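Local atomic coordinates of cytochrome P450 (Bacillus megaterium, PDB entry 5L92), a protein that binds heme and steroids such as corticosterone and probably acts as a monooxygenase that oxidises these substrates with molecular oxygen. Residues 117-122 / 363-368; 128-133 / 399-404; 260-265 / 375-380. All coordinates share one frame; numbering follows the deposited sequence.

Interaction 1: residues 117-122 / 363-368; sequences RITNEL and KIMLAE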
ATOM      1  N   ARG A 117       9.784  16.772  11.165  1.00 36.32           N
ATOM      2  CA  ARG A 117      10.043  16.752  12.604  1.00 37.02           C
ATOM      3  C   ARG A 117       9.873  15.359  13.183  1.00 34.77           C
ATOM      4  O   ARG A 117      10.648  14.929  14.050  1.00 35.47           O
ATOM      5  CB  ARG A 117       9.107  17.722  13.339  1.00 40.29           C
ATOM      6  CG  ARG A 117       9.540  19.167  13.332  1.00 42.93           C
ATOM      7  CD  ARG A 117       8.710  20.000  14.341  1.00 47.08           C
ATOM      8  NE  ARG A 117       7.266  19.915  14.127  1.00 50.67           N
ATOM      9  CZ  ARG A 117       6.561  20.711  13.317  1.00 52.62           C
ATOM     10  NH1 ARG A 117       7.156  21.663  12.606  1.00 49.00           N
ATOM     11  NH2 ARG A 117       5.243  20.546  13.200  1.00 50.79           N
ATOM     12  N   ILE A 118       8.843  14.653  12.740  1.00 32.96           N
ATOM     13  CA  ILE A 118       8.668  13.280  13.189  1.00 34.11           C
ATOM     14  C   ILE A 118       9.876  12.456  12.785  1.00 32.58           C
ATOM     15  O   ILE A 118      10.412  11.675  13.584  1.00 32.02           O
ATOM     16  CB  ILE A 118       7.368  12.692  12.630  1.00 33.82           C
ATOM     17  CG1 ILE A 118       6.176  13.521  13.137  1.00 34.22           C
ATOM     18  CG2 ILE A 118       7.245  11.221  13.079  1.00 35.49           C
ATOM     19  CD1 ILE A 118       4.946  13.318  12.358  1.00 32.60           C
ATOM     20  N   THR A 119      10.349  12.660  11.552  1.00 32.85           N
ATOM     21  CA  THR A 119      11.525  11.945  11.064  1.00 34.02           C
ATOM     22  C   THR A 119      12.703  12.177  11.992  1.00 34.22           C
ATOM     23  O   THR A 119      13.337  11.223  12.468  1.00 34.15           O
ATOM     24  CB  THR A 119      11.849  12.401   9.628  1.00 33.67           C
ATOM     25  OG1 THR A 119      10.800  11.987   8.743  1.00 31.61           O
ATOM     26  CG2 THR A 119      13.156  11.813   9.129  1.00 32.87           C
ATOM     27  N   ASN A 120      12.980  13.455  12.307  1.00 35.56           N
ATOM     28  CA  ASN A 120      14.122  13.776  13.167  1.00 36.99           C
ATOM     29  C   ASN A 120      13.912  13.257  14.579  1.00 36.79           C
ATOM     30  O   ASN A 120      14.859  12.796  15.221  1.00 36.98           O
ATOM     31  CB  ASN A 120      14.381  15.288  13.181  1.00 40.62           C
ATOM     32  CG  ASN A 120      14.935  15.799  11.847  1.00 47.56           C
ATOM     33  OD1 ASN A 120      15.632  15.077  11.111  1.00 45.75           O
ATOM     34  ND2 ASN A 120      14.629  17.042  11.534  1.00 48.84           N
ATOM     35  N   GLU A 121      12.686  13.325  15.088  1.00 36.32           N
ATOM     36  CA  GLU A 121      12.424  12.774  16.414  1.00 38.52           C
ATOM     37  C   GLU A 121      12.690  11.272  16.438  1.00 37.71           C
ATOM     38  O   GLU A 121      13.356  10.766  17.349  1.00 38.34           O
ATOM     39  CB  GLU A 121      10.975  13.074  16.845  1.00 42.73           C
ATOM     40  CG  GLU A 121      10.620  12.526  18.249  1.00 51.19           C
ATOM     41  CD  GLU A 121       9.137  12.700  18.650  1.00 63.31           C
ATOM     42  OE1 GLU A 121       8.255  12.804  17.761  1.00 54.73           O
ATOM     43  OE2 GLU A 121       8.854  12.724  19.874  1.00 72.87           O
ATOM     44  N   LEU A 122      12.185  10.535  15.438  1.00 36.39           N
ATOM     45  CA  LEU A 122      12.437   9.089  15.382  1.00 35.69           C
ATOM     46  C   LEU A 122      13.932   8.773  15.268  1.00 34.49           C
ATOM     47  O   LEU A 122      14.456   7.893  15.966  1.00 34.98           O
ATOM     48  CB  LEU A 122      11.672   8.482  14.214  1.00 33.09           C
ATOM     49  CG  LEU A 122      10.179   8.424  14.462  1.00 34.76           C
ATOM     50  CD1 LEU A 122       9.519   8.064  13.165  1.00 33.01           C
ATOM     51  CD2 LEU A 122       9.819   7.432  15.573  1.00 36.50           C
ATOM     52  N   LYS A 363      10.097  10.533   0.494  1.00 29.92           N
ATOM     53  CA  LYS A 363      11.177  11.479   0.194  1.00 31.67           C
ATOM     54  C   LYS A 363      11.828  12.044   1.457  1.00 31.67           C
ATOM     55  O   LYS A 363      13.041  11.943   1.651  1.00 30.72           O
ATOM     56  CB  LYS A 363      10.631  12.623  -0.668  1.00 35.34           C
ATOM     57  CG  LYS A 363      11.702  13.563  -1.215  1.00 40.41           C
ATOM     58  CD  LYS A 363      11.056  14.768  -1.892  1.00 47.54           C
ATOM     59  CE  LYS A 363      10.283  15.585  -0.892  1.00 51.63           C
ATOM     60  NZ  LYS A 363      10.308  17.045  -1.195  1.00 70.33           N
ATOM     61  N   ILE A 364      11.029  12.651   2.330  1.00 31.10           N
ATOM     62  CA  ILE A 364      11.577  13.302   3.511  1.00 30.69           C
ATOM     63  C   ILE A 364      12.314  12.292   4.376  1.00 29.83           C
ATOM     64  O   ILE A 364      13.425  12.549   4.850  1.00 28.96           O
ATOM     65  CB  ILE A 364      10.442  14.014   4.284  1.00 30.84           C
ATOM     66  CG1 ILE A 364       9.926  15.188   3.456  1.00 34.15           C
ATOM     67  CG2 ILE A 364      10.903  14.390   5.667  1.00 31.16           C
ATOM     68  CD1 ILE A 364       8.736  15.943   4.021  1.00 36.94           C
ATOM     69  N   MET A 365      11.720  11.120   4.597  1.00 29.13           N
ATOM     70  CA  MET A 365      12.396  10.143   5.449  1.00 30.06           C
ATOM     71  C   MET A 365      13.662   9.610   4.771  1.00 30.10           C
ATOM     72  O   MET A 365      14.701   9.440   5.407  1.00 29.99           O
ATOM     73  CB  MET A 365      11.439   9.016   5.793  1.00 30.43           C
ATOM     74  CG  MET A 365      12.044   7.810   6.485  1.00 32.35           C
ATOM     75  SD  MET A 365      12.808   8.128   8.067  1.00 43.99           S
ATOM     76  CE  MET A 365      11.375   7.976   9.154  1.00 37.51           C
ATOM     77  N   LEU A 366      13.588   9.307   3.496  1.00 30.18           N
ATOM     78  CA  LEU A 366      14.739   8.673   2.863  1.00 30.38           C
ATOM     79  C   LEU A 366      15.902   9.651   2.707  1.00 30.67           C
ATOM     80  O   LEU A 366      17.054   9.269   2.930  1.00 30.88           O
ATOM     81  CB  LEU A 366      14.344   8.087   1.529  1.00 28.45           C
ATOM     82  CG  LEU A 366      13.485   6.814   1.636  1.00 27.86           C
ATOM     83  CD1 LEU A 366      12.835   6.511   0.317  1.00 27.87           C
ATOM     84  CD2 LEU A 366      14.279   5.638   2.144  1.00 26.81           C
ATOM     85  N   ALA A 367      15.615  10.916   2.369  1.00 30.45           N
ATOM     86  CA  ALA A 367      16.672  11.913   2.181  1.00 32.17           C
ATOM     87  C   ALA A 367      17.445  12.109   3.473  1.00 32.39           C
ATOM     88  O   ALA A 367      18.674  12.248   3.470  1.00 32.48           O
ATOM     89  CB  ALA A 367      16.072  13.240   1.712  1.00 33.60           C
ATOM     90  N   GLU A 368      16.740  12.073   4.594  1.00 32.65           N
ATOM     91  CA  GLU A 368      17.389  12.276   5.875  1.00 35.09           C
ATOM     92  C   GLU A 368      18.193  11.043   6.260  1.00 35.45           C
ATOM     93  O   GLU A 368      19.328  11.154   6.726  1.00 35.66           O
ATOM     94  CB  GLU A 368      16.334  12.621   6.916  1.00 35.93           C
ATOM     95  CG  GLU A 368      16.868  12.969   8.251  1.00 41.25           C
ATOM     96  CD  GLU A 368      17.643  14.270   8.251  1.00 45.26           C
ATOM     97  OE1 GLU A 368      17.364  15.140   7.397  1.00 46.35           O
ATOM     98  OE2 GLU A 368      18.541  14.417   9.103  1.00 47.82           O
TER
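Thr119 meets Ile364, Met365 and Glu368 where two helices of the cytochrome P450 core pack together, the pair that in the usual nomenclature of the fold corresponds to D and L of its four-helix bundle. The local axes lie 9.7 Å apart at their closest and run at 40° to one another. The nearest alpha carbons across the pair belong to Thr119 and Met365, 6.0 Å apart.

The two branches of Thr119 divide the work. The methyl is directed across the gap, and Thr119 CG2 lies 3.9 Å from Met365 SD and 4.0 Å from Glu368 CB. The hydroxyl turns back along its own helix, where OG1 is hydrogen-bonded to the carbonyl of Ile115, which satisfies this polar atom of a buried residue. Thr119 OG1 is also 3.9 Å from Ile364 CG2, a plain van der Waals contact.

Met365 leaves its helix with CG opposite the backbone N (chi1 171°), then bends at the next two torsions. This fold-back carries the thioether past the threonine and brings Met365 CE to 4.4 Å from Leu122 CD1. Leu122 also packs on Pro141, at the start of helix 141-151.

At the more polar margin, Asn120 and Glu368 set their flat groups almost perpendicular, 83° apart. Glu368 is held by a salt bridge from OE2 to Arg372 NE, within its own helix. The amide of Asn120 approaches from above the carboxylate plane, with Asn120 OD1 resting 3.6 Å from Glu368 CD.

Interaction 2: residues 128-133 / 399-404; sequences HLEDID and LIRKNV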
ATOM      1  N   HIS A 128      21.474   6.431  19.649  1.00 41.08           N
ATOM      2  CA  HIS A 128      22.414   5.639  20.449  1.00 40.52           C
ATOM      3  C   HIS A 128      22.690   4.233  19.903  1.00 39.84           C
ATOM      4  O   HIS A 128      23.685   3.619  20.311  1.00 39.15           O
ATOM      5  CB  HIS A 128      21.906   5.530  21.893  1.00 41.28           C
ATOM      6  CG  HIS A 128      20.681   4.673  22.064  1.00 41.34           C
ATOM      7  ND1 HIS A 128      19.414   5.109  21.744  1.00 41.96           N
ATOM      8  CD2 HIS A 128      20.530   3.413  22.544  1.00 41.15           C
ATOM      9  CE1 HIS A 128      18.533   4.158  22.008  1.00 40.22           C
ATOM     10  NE2 HIS A 128      19.184   3.118  22.495  1.00 41.31           N
ATOM     11  N   LEU A 129      21.860   3.700  19.002  1.00 38.43           N
ATOM     12  CA  LEU A 129      22.098   2.360  18.458  1.00 39.76           C
ATOM     13  C   LEU A 129      23.018   2.428  17.239  1.00 37.94           C
ATOM     14  O   LEU A 129      22.880   3.303  16.385  1.00 37.42           O
ATOM     15  CB  LEU A 129      20.775   1.690  18.086  1.00 37.90           C
ATOM     16  CG  LEU A 129      19.710   1.588  19.198  1.00 40.63           C
ATOM     17  CD1 LEU A 129      18.382   1.034  18.651  1.00 39.99           C
ATOM     18  CD2 LEU A 129      20.164   0.736  20.379  1.00 40.55           C
ATOM     19  N   GLU A 130      23.978   1.522  17.184  1.00 39.02           N
ATOM     20  CA  GLU A 130      24.817   1.402  15.993  1.00 40.94           C
ATOM     21  C   GLU A 130      24.069   0.654  14.886  1.00 38.95           C
ATOM     22  O   GLU A 130      24.264   0.935  13.704  1.00 38.67           O
ATOM     23  CB  GLU A 130      26.129   0.698  16.368  1.00 44.65           C
ATOM     24  CG  GLU A 130      27.182   0.551  15.214  1.00 56.25           C
ATOM     25  CD  GLU A 130      27.744   1.913  14.703  1.00 70.04           C
ATOM     26  OE1 GLU A 130      27.531   2.959  15.376  1.00 67.98           O
ATOM     27  OE2 GLU A 130      28.406   1.939  13.621  1.00 61.74           O
ATOM     28  N   ASP A 131      23.187  -0.264  15.264  1.00 36.20           N
ATOM     29  CA  ASP A 131      22.411  -1.094  14.352  1.00 35.72           C
ATOM     30  C   ASP A 131      20.933  -0.851  14.628  1.00 35.62           C
ATOM     31  O   ASP A 131      20.500  -0.941  15.779  1.00 35.40           O
ATOM     32  CB  ASP A 131      22.745  -2.583  14.542  1.00 35.80           C
ATOM     33  CG  ASP A 131      24.167  -2.941  14.101  1.00 41.10           C
ATOM     34  OD1 ASP A 131      24.705  -2.284  13.189  1.00 37.20           O
ATOM     35  OD2 ASP A 131      24.746  -3.898  14.669  1.00 40.79           O
ATOM     36  N   ILE A 132      20.162  -0.529  13.587  1.00 33.44           N
ATOM     37  CA  ILE A 132      18.747  -0.217  13.758  1.00 33.04           C
ATOM     38  C   ILE A 132      17.890  -1.013  12.778  1.00 31.94           C
ATOM     39  O   ILE A 132      18.326  -1.391  11.691  1.00 30.08           O
ATOM     40  CB  ILE A 132      18.459   1.285  13.585  1.00 34.25           C
ATOM     41  CG1 ILE A 132      18.939   1.760  12.221  1.00 34.36           C
ATOM     42  CG2 ILE A 132      19.148   2.094  14.696  1.00 36.04           C
ATOM     43  CD1 ILE A 132      18.590   3.194  11.921  1.00 36.55           C
ATOM     44  N   ASP A 133      16.643  -1.227  13.166  1.00 30.88           N
ATOM     45  CA  ASP A 133      15.637  -1.847  12.307  1.00 30.64           C
ATOM     46  C   ASP A 133      14.882  -0.733  11.582  1.00 30.74           C
ATOM     47  O   ASP A 133      14.023  -0.068  12.164  1.00 30.51           O
ATOM     48  CB  ASP A 133      14.722  -2.726  13.149  1.00 30.78           C
ATOM     49  CG  ASP A 133      13.666  -3.470  12.320  1.00 30.53           C
ATOM     50  OD1 ASP A 133      13.582  -3.273  11.104  1.00 28.75           O
ATOM     51  OD2 ASP A 133      12.915  -4.250  12.902  1.00 32.89           O
ATOM     52  N   LEU A 399      17.366  -4.902   9.251  1.00 27.69           N
ATOM     53  CA  LEU A 399      18.420  -4.484  10.169  1.00 28.87           C
ATOM     54  C   LEU A 399      19.582  -3.899   9.392  1.00 29.38           C
ATOM     55  O   LEU A 399      20.160  -4.560   8.518  1.00 28.02           O
ATOM     56  CB  LEU A 399      18.888  -5.639  11.048  1.00 29.45           C
ATOM     57  CG  LEU A 399      17.750  -6.263  11.861  1.00 32.61           C
ATOM     58  CD1 LEU A 399      18.263  -7.370  12.783  1.00 33.84           C
ATOM     59  CD2 LEU A 399      16.993  -5.207  12.638  1.00 32.48           C
ATOM     60  N   ILE A 400      19.917  -2.653   9.725  1.00 29.28           N
ATOM     61  CA  ILE A 400      20.968  -1.892   9.073  1.00 28.21           C
ATOM     62  C   ILE A 400      21.998  -1.451  10.115  1.00 30.78           C
ATOM     63  O   ILE A 400      21.642  -1.090  11.241  1.00 30.84           O
ATOM     64  CB  ILE A 400      20.357  -0.680   8.337  1.00 28.78           C
ATOM     65  CG1 ILE A 400      19.488  -1.134   7.162  1.00 28.89           C
ATOM     66  CG2 ILE A 400      21.411   0.296   7.927  1.00 31.53           C
ATOM     67  CD1 ILE A 400      20.186  -1.813   6.056  1.00 30.75           C
ATOM     68  N   ARG A 401      23.255  -1.444   9.718  1.00 30.76           N
ATOM     69  CA  ARG A 401      24.359  -0.963  10.500  1.00 32.21           C
ATOM     70  C   ARG A 401      24.701   0.418   9.926  1.00 31.84           C
ATOM     71  O   ARG A 401      24.918   0.569   8.760  1.00 31.68           O
ATOM     72  CB  ARG A 401      25.535  -1.912  10.419  1.00 32.79           C
ATOM     73  CG  ARG A 401      26.838  -1.365  10.939  1.00 34.30           C
ATOM     74  CD  ARG A 401      27.795  -2.403  11.446  1.00 37.26           C
ATOM     75  NE  ARG A 401      27.281  -3.037  12.615  1.00 37.89           N
ATOM     76  CZ  ARG A 401      27.895  -3.983  13.265  1.00 39.05           C
ATOM     77  NH1 ARG A 401      29.054  -4.394  12.886  1.00 38.22           N
ATOM     78  NH2 ARG A 401      27.349  -4.496  14.303  1.00 37.35           N
ATOM     79  N   LYS A 402      24.727   1.428  10.774  1.00 33.95           N
ATOM     80  CA  LYS A 402      24.988   2.804  10.368  1.00 35.80           C
ATOM     81  C   LYS A 402      26.372   3.111   9.857  1.00 36.29           C
ATOM     82  O   LYS A 402      26.517   3.860   8.970  1.00 35.65           O
ATOM     83  CB  LYS A 402      24.732   3.750  11.493  1.00 37.82           C
ATOM     84  CG  LYS A 402      23.325   3.845  11.940  1.00 37.36           C
ATOM     85  CD  LYS A 402      23.287   4.422  13.312  1.00 37.54           C
ATOM     86  CE  LYS A 402      21.918   4.820  13.731  1.00 38.52           C
ATOM     87  NZ  LYS A 402      21.950   5.299  15.115  1.00 38.05           N
ATOM     88  N   ASN A 403      27.370   2.512  10.443  1.00 38.46           N
ATOM     89  CA  ASN A 403      28.743   2.718  10.059  1.00 42.64           C
ATOM     90  C   ASN A 403      29.268   4.140  10.162  1.00 45.49           C
ATOM     91  O   ASN A 403      30.008   4.587   9.321  1.00 46.14           O
ATOM     92  CB  ASN A 403      28.990   2.180   8.668  1.00 37.67           C
ATOM     93  CG  ASN A 403      28.986   0.697   8.628  1.00 35.92           C
ATOM     94  OD1 ASN A 403      29.677   0.043   9.371  1.00 36.31           O
ATOM     95  ND2 ASN A 403      28.163   0.169   7.800  1.00 33.10           N
ATOM     96  N   VAL A 404      28.884   4.838  11.202  1.00 48.41           N
ATOM     97  CA  VAL A 404      29.388   6.160  11.409  1.00 52.43           C
ATOM     98  C   VAL A 404      30.771   6.012  12.036  1.00 57.77           C
ATOM     99  O   VAL A 404      31.758   6.433  11.482  1.00 57.26           O
ATOM    100  CB  VAL A 404      28.542   6.947  12.351  1.00 50.12           C
ATOM    101  CG1 VAL A 404      27.216   7.228  11.763  1.00 44.22           C
ATOM    102  CG2 VAL A 404      28.428   6.226  13.641  1.00 62.59           C
TER
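Ile132 and Ile400 form the hydrogen-bonded pair of a short antiparallel ladder, with Asp131–Arg401 and Asp133–Leu399 as the non-hydrogen-bonded pairs beside it. Two backbone bonds of equal length define the register: Ile400 N to Ile132 O at 2.8 Å and Ile132 N to Ile400 O at 2.8 Å. The ladder is prolonged beyond the strands by Lys402 N, which lies 3.0 Å from Glu130 O with an almost straight N-H...O angle of 178°.

Charge pairing joins Asp131 to Arg401. The arginine bends at chi3 (-67°) and presents its guanidinium edge side-on, with Arg401 NE 2.7 Å from Asp131 OD1 and Arg401 NH2 2.7 Å from Asp131 OD2. Both carboxylate oxygens use their syn lone pairs, and the two flat groups are only 8° from coplanar, so this bidentate salt bridge fixes the rotation of each. A second cation is used differently: the extended Lys402 side chain runs back toward residues 126-129, and its NZ donates to the carbonyls of Leu129 and Val126, tying down the turn before the strand. The modelled NZ to Leu129 O separation is too short for its exact value to be trusted.

Apolar contacts are few, but one is close: Leu399 CD2 lies 3.4 Å from Asp133 CB. The methylene CE of Lys402 passes 4.0 Å from Ile132 CG2, the two side chains crossing at about a right angle.

Strand 399-401 is the middle strand of a three-stranded sheet, with 131-133 along one edge and 377-378 along the other. Asp133 OD1 accepts from Val135 N, capping helix 134-139, and also from Leu398 N. Leu138 and Ile134 of that helix pack on Ile132 and Ile400, respectively.

Interaction 3: residues 260-265 / 375-380; sequences EDKASF and QMDWSP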
ATOM      1  N   GLU A 260      20.961  -3.563  -1.999  1.00 27.02           N
ATOM      2  CA  GLU A 260      21.192  -4.611  -2.979  1.00 29.31           C
ATOM      3  C   GLU A 260      22.143  -4.133  -4.067  1.00 28.77           C
ATOM      4  O   GLU A 260      23.037  -4.872  -4.467  1.00 27.66           O
ATOM      5  CB  GLU A 260      19.859  -5.052  -3.594  1.00 31.31           C
ATOM      6  CG  GLU A 260      19.932  -6.330  -4.375  1.00 39.94           C
ATOM      7  CD  GLU A 260      18.529  -6.914  -4.635  1.00 44.24           C
ATOM      8  OE1 GLU A 260      17.562  -6.137  -4.878  1.00 40.58           O
ATOM      9  OE2 GLU A 260      18.400  -8.145  -4.546  1.00 43.68           O
ATOM     10  N   ASP A 261      21.945  -2.911  -4.581  1.00 28.48           N
ATOM     11  CA  ASP A 261      22.774  -2.357  -5.674  1.00 28.90           C
ATOM     12  C   ASP A 261      23.506  -1.102  -5.200  1.00 27.99           C
ATOM     13  O   ASP A 261      23.025   0.032  -5.358  1.00 28.24           O
ATOM     14  CB  ASP A 261      21.965  -2.020  -6.925  1.00 30.11           C
ATOM     15  CG  ASP A 261      22.828  -1.371  -7.997  1.00 30.36           C
ATOM     16  OD1 ASP A 261      24.061  -1.517  -7.912  1.00 29.38           O
ATOM     17  OD2 ASP A 261      22.278  -0.749  -8.930  1.00 32.73           O
ATOM     18  N   LYS A 262      24.708  -1.311  -4.674  1.00 27.82           N
ATOM     19  CA  LYS A 262      25.480  -0.196  -4.147  1.00 29.37           C
ATOM     20  C   LYS A 262      25.867   0.813  -5.213  1.00 29.53           C
ATOM     21  O   LYS A 262      26.068   1.988  -4.878  1.00 28.72           O
ATOM     22  CB  LYS A 262      26.719  -0.722  -3.424  1.00 29.76           C
ATOM     23  CG  LYS A 262      26.363  -1.558  -2.218  1.00 29.31           C
ATOM     24  CD  LYS A 262      25.550  -0.750  -1.231  1.00 31.81           C
ATOM     25  CE  LYS A 262      25.776  -1.251   0.188  1.00 34.50           C
ATOM     26  NZ  LYS A 262      25.638  -2.755   0.249  1.00 32.40           N
ATOM     27  N   ALA A 263      25.944   0.423  -6.488  1.00 29.24           N
ATOM     28  CA  ALA A 263      26.222   1.442  -7.502  1.00 30.58           C
ATOM     29  C   ALA A 263      25.091   2.465  -7.574  1.00 29.05           C
ATOM     30  O   ALA A 263      25.349   3.653  -7.767  1.00 28.75           O
ATOM     31  CB  ALA A 263      26.465   0.827  -8.884  1.00 31.24           C
ATOM     32  N   SER A 264      23.827   2.023  -7.437  1.00 28.58           N
ATOM     33  CA  SER A 264      22.713   2.974  -7.374  1.00 29.58           C
ATOM     34  C   SER A 264      22.829   3.875  -6.154  1.00 28.99           C
ATOM     35  O   SER A 264      22.650   5.088  -6.248  1.00 29.09           O
ATOM     36  CB  SER A 264      21.362   2.237  -7.349  1.00 30.07           C
ATOM     37  OG  SER A 264      21.070   1.633  -8.599  1.00 30.79           O
ATOM     38  N   PHE A 265      23.122   3.286  -5.000  1.00 27.68           N
ATOM     39  CA  PHE A 265      23.292   4.048  -3.778  1.00 28.47           C
ATOM     40  C   PHE A 265      24.425   5.072  -3.905  1.00 29.37           C
ATOM     41  O   PHE A 265      24.275   6.229  -3.502  1.00 29.34           O
ATOM     42  CB  PHE A 265      23.533   3.066  -2.631  1.00 28.61           C
ATOM     43  CG  PHE A 265      23.590   3.701  -1.263  1.00 29.36           C
ATOM     44  CD1 PHE A 265      22.659   4.609  -0.868  1.00 28.56           C
ATOM     45  CD2 PHE A 265      24.564   3.338  -0.361  1.00 31.46           C
ATOM     46  CE1 PHE A 265      22.702   5.167   0.397  1.00 30.26           C
ATOM     47  CE2 PHE A 265      24.592   3.888   0.907  1.00 31.93           C
ATOM     48  CZ  PHE A 265      23.669   4.808   1.274  1.00 32.06           C
ATOM     49  N   GLN A 375      27.293   5.566   4.800  1.00 34.75           N
ATOM     50  CA  GLN A 375      28.034   4.356   4.767  1.00 35.30           C
ATOM     51  C   GLN A 375      27.240   3.184   5.320  1.00 32.85           C
ATOM     52  O   GLN A 375      27.794   2.171   5.628  1.00 31.67           O
ATOM     53  CB  GLN A 375      29.343   4.533   5.502  1.00 36.80           C
ATOM     54  CG  GLN A 375      30.234   5.617   4.965  1.00 40.07           C
ATOM     55  CD  GLN A 375      30.373   5.566   3.467  1.00 57.24           C
ATOM     56  OE1 GLN A 375      30.778   4.557   2.900  1.00 57.25           O
ATOM     57  NE2 GLN A 375      30.022   6.643   2.814  1.00 47.89           N
ATOM     58  N   MET A 376      25.937   3.336   5.418  1.00 32.55           N
ATOM     59  CA  MET A 376      25.083   2.286   5.906  1.00 32.44           C
ATOM     60  C   MET A 376      25.149   0.993   5.087  1.00 29.23           C
ATOM     61  O   MET A 376      25.364   1.008   3.918  1.00 29.59           O
ATOM     62  CB  MET A 376      23.632   2.771   6.053  1.00 32.35           C
ATOM     63  CG  MET A 376      22.735   2.643   4.846  1.00 31.78           C
ATOM     64  SD  MET A 376      21.032   3.158   5.084  1.00 36.94           S
ATOM     65  CE  MET A 376      21.082   4.721   4.359  1.00 33.76           C
ATOM     66  N   ASP A 377      24.975  -0.121   5.758  1.00 29.83           N
ATOM     67  CA  ASP A 377      24.978  -1.415   5.120  1.00 30.62           C
ATOM     68  C   ASP A 377      24.235  -2.415   5.975  1.00 30.70           C
ATOM     69  O   ASP A 377      23.863  -2.131   7.076  1.00 29.27           O
ATOM     70  CB  ASP A 377      26.405  -1.864   4.831  1.00 31.48           C
ATOM     71  CG  ASP A 377      26.515  -2.824   3.633  1.00 34.78           C
ATOM     72  OD1 ASP A 377      25.545  -3.176   3.011  1.00 33.11           O
ATOM     73  OD2 ASP A 377      27.604  -3.228   3.331  1.00 37.16           O
ATOM     74  N   TRP A 378      24.009  -3.586   5.426  1.00 29.80           N
ATOM     75  CA  TRP A 378      23.335  -4.617   6.141  1.00 29.49           C
ATOM     76  C   TRP A 378      24.048  -4.865   7.447  1.00 29.52           C
ATOM     77  O   TRP A 378      25.230  -4.878   7.497  1.00 29.62           O
ATOM     78  CB  TRP A 378      23.323  -5.933   5.375  1.00 31.74           C
ATOM     79  CG  TRP A 378      23.141  -5.892   3.933  1.00 32.08           C
ATOM     80  CD1 TRP A 378      24.090  -6.007   3.027  1.00 34.03           C
ATOM     81  CD2 TRP A 378      21.922  -5.795   3.221  1.00 31.13           C
ATOM     82  NE1 TRP A 378      23.577  -5.955   1.800  1.00 33.23           N
ATOM     83  CE2 TRP A 378      22.231  -5.836   1.889  1.00 30.72           C
ATOM     84  CE3 TRP A 378      20.603  -5.670   3.588  1.00 30.24           C
ATOM     85  CZ2 TRP A 378      21.282  -5.748   0.921  1.00 29.10           C
ATOM     86  CZ3 TRP A 378      19.687  -5.584   2.648  1.00 29.41           C
ATOM     87  CH2 TRP A 378      20.010  -5.628   1.328  1.00 29.77           C
ATOM     88  N   SER A 379      23.308  -5.085   8.500  1.00 29.52           N
ATOM     89  CA  SER A 379      23.901  -5.412   9.760  1.00 30.84           C
ATOM     90  C   SER A 379      24.231  -6.884   9.757  1.00 30.63           C
ATOM     91  O   SER A 379      23.662  -7.622   9.029  1.00 28.85           O
ATOM     92  CB  SER A 379      22.971  -5.022  10.884  1.00 32.59           C
ATOM     93  OG  SER A 379      22.606  -6.070  11.713  1.00 42.52           O
ATOM     94  N   PRO A 380      25.180  -7.271  10.680  1.00 30.90           N
ATOM     95  CA  PRO A 380      25.455  -8.710  10.722  1.00 30.89           C
ATOM     96  C   PRO A 380      24.257  -9.550  11.121  1.00 30.94           C
ATOM     97  O   PRO A 380      24.281 -10.709  10.904  1.00 29.49           O
ATOM     98  CB  PRO A 380      26.558  -8.852  11.745  1.00 32.03           C
ATOM     99  CG  PRO A 380      27.200  -7.546  11.833  1.00 33.77           C
ATOM    100  CD  PRO A 380      26.108  -6.599  11.692  1.00 33.09           C
TER
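Asp377 OD1 takes two donors, one from each segment. Lys262 NZ reaches Asp377 OD1 at 2.8 Å in a salt bridge that joins the first turn of helix 262-270 to strand 377-378. Trp378 N, the next residue of the strand, adds a weak bond to Asp377 OD1 at 2.9 Å. The ammonium does not approach in the plane of the carboxylate but stands 47° out of it, and the two side chains cross at about a right angle.

Lys262, which follows the N-cap residue Asp261, achieves this by curling: its chain is bent at chi2 (-59°) and again at chi4 (-49°), which brings NZ back within bonding distance of Met259 O as well. The ammonium therefore bridges the end of the preceding helix, 247-260, and the carboxylate. Near it lies the indole of Trp378, whose CZ2 is 3.7 Å from Glu260 N. Tyr256 and this indole meet edge-to-face, so the tryptophan is packed against helix 247-260.

Beside the ion pair the contact turns apolar. Met376 CE meets Phe265 CZ at 4.0 Å, the side chains crossing obliquely, and both residues also rest on Met259.

The chemistry implies a joint that is polar where it is partly exposed and apolar at the buried Phe265 and Met376. One lysine, through its two acceptors, ties the corner between two helices to the strand, and the second donor on Asp377 OD1 would further stabilise the negative charge there.

In the fold
The three contacts lie away from the annotated sites, their centres 12 to 19 Å apart. Interaction 1 is the most core-like, a packing of helix on helix made largely of van der Waals contacts, with the side chain of Met365 about 12 Å from the heme. Interactions 2 and 3 are more peripheral and depend on salt bridges, interaction 2 adding a backbone ladder. They share one sheet: strand 399-401 bonds to 377-378, with Arg401 N donating to Asp377 O at 2.8 Å. Interaction 1 does not touch either, yet its helices lead into that sheet: helix 112-125 is followed by strand 131-133, and helix 355-372 by strand 377-378.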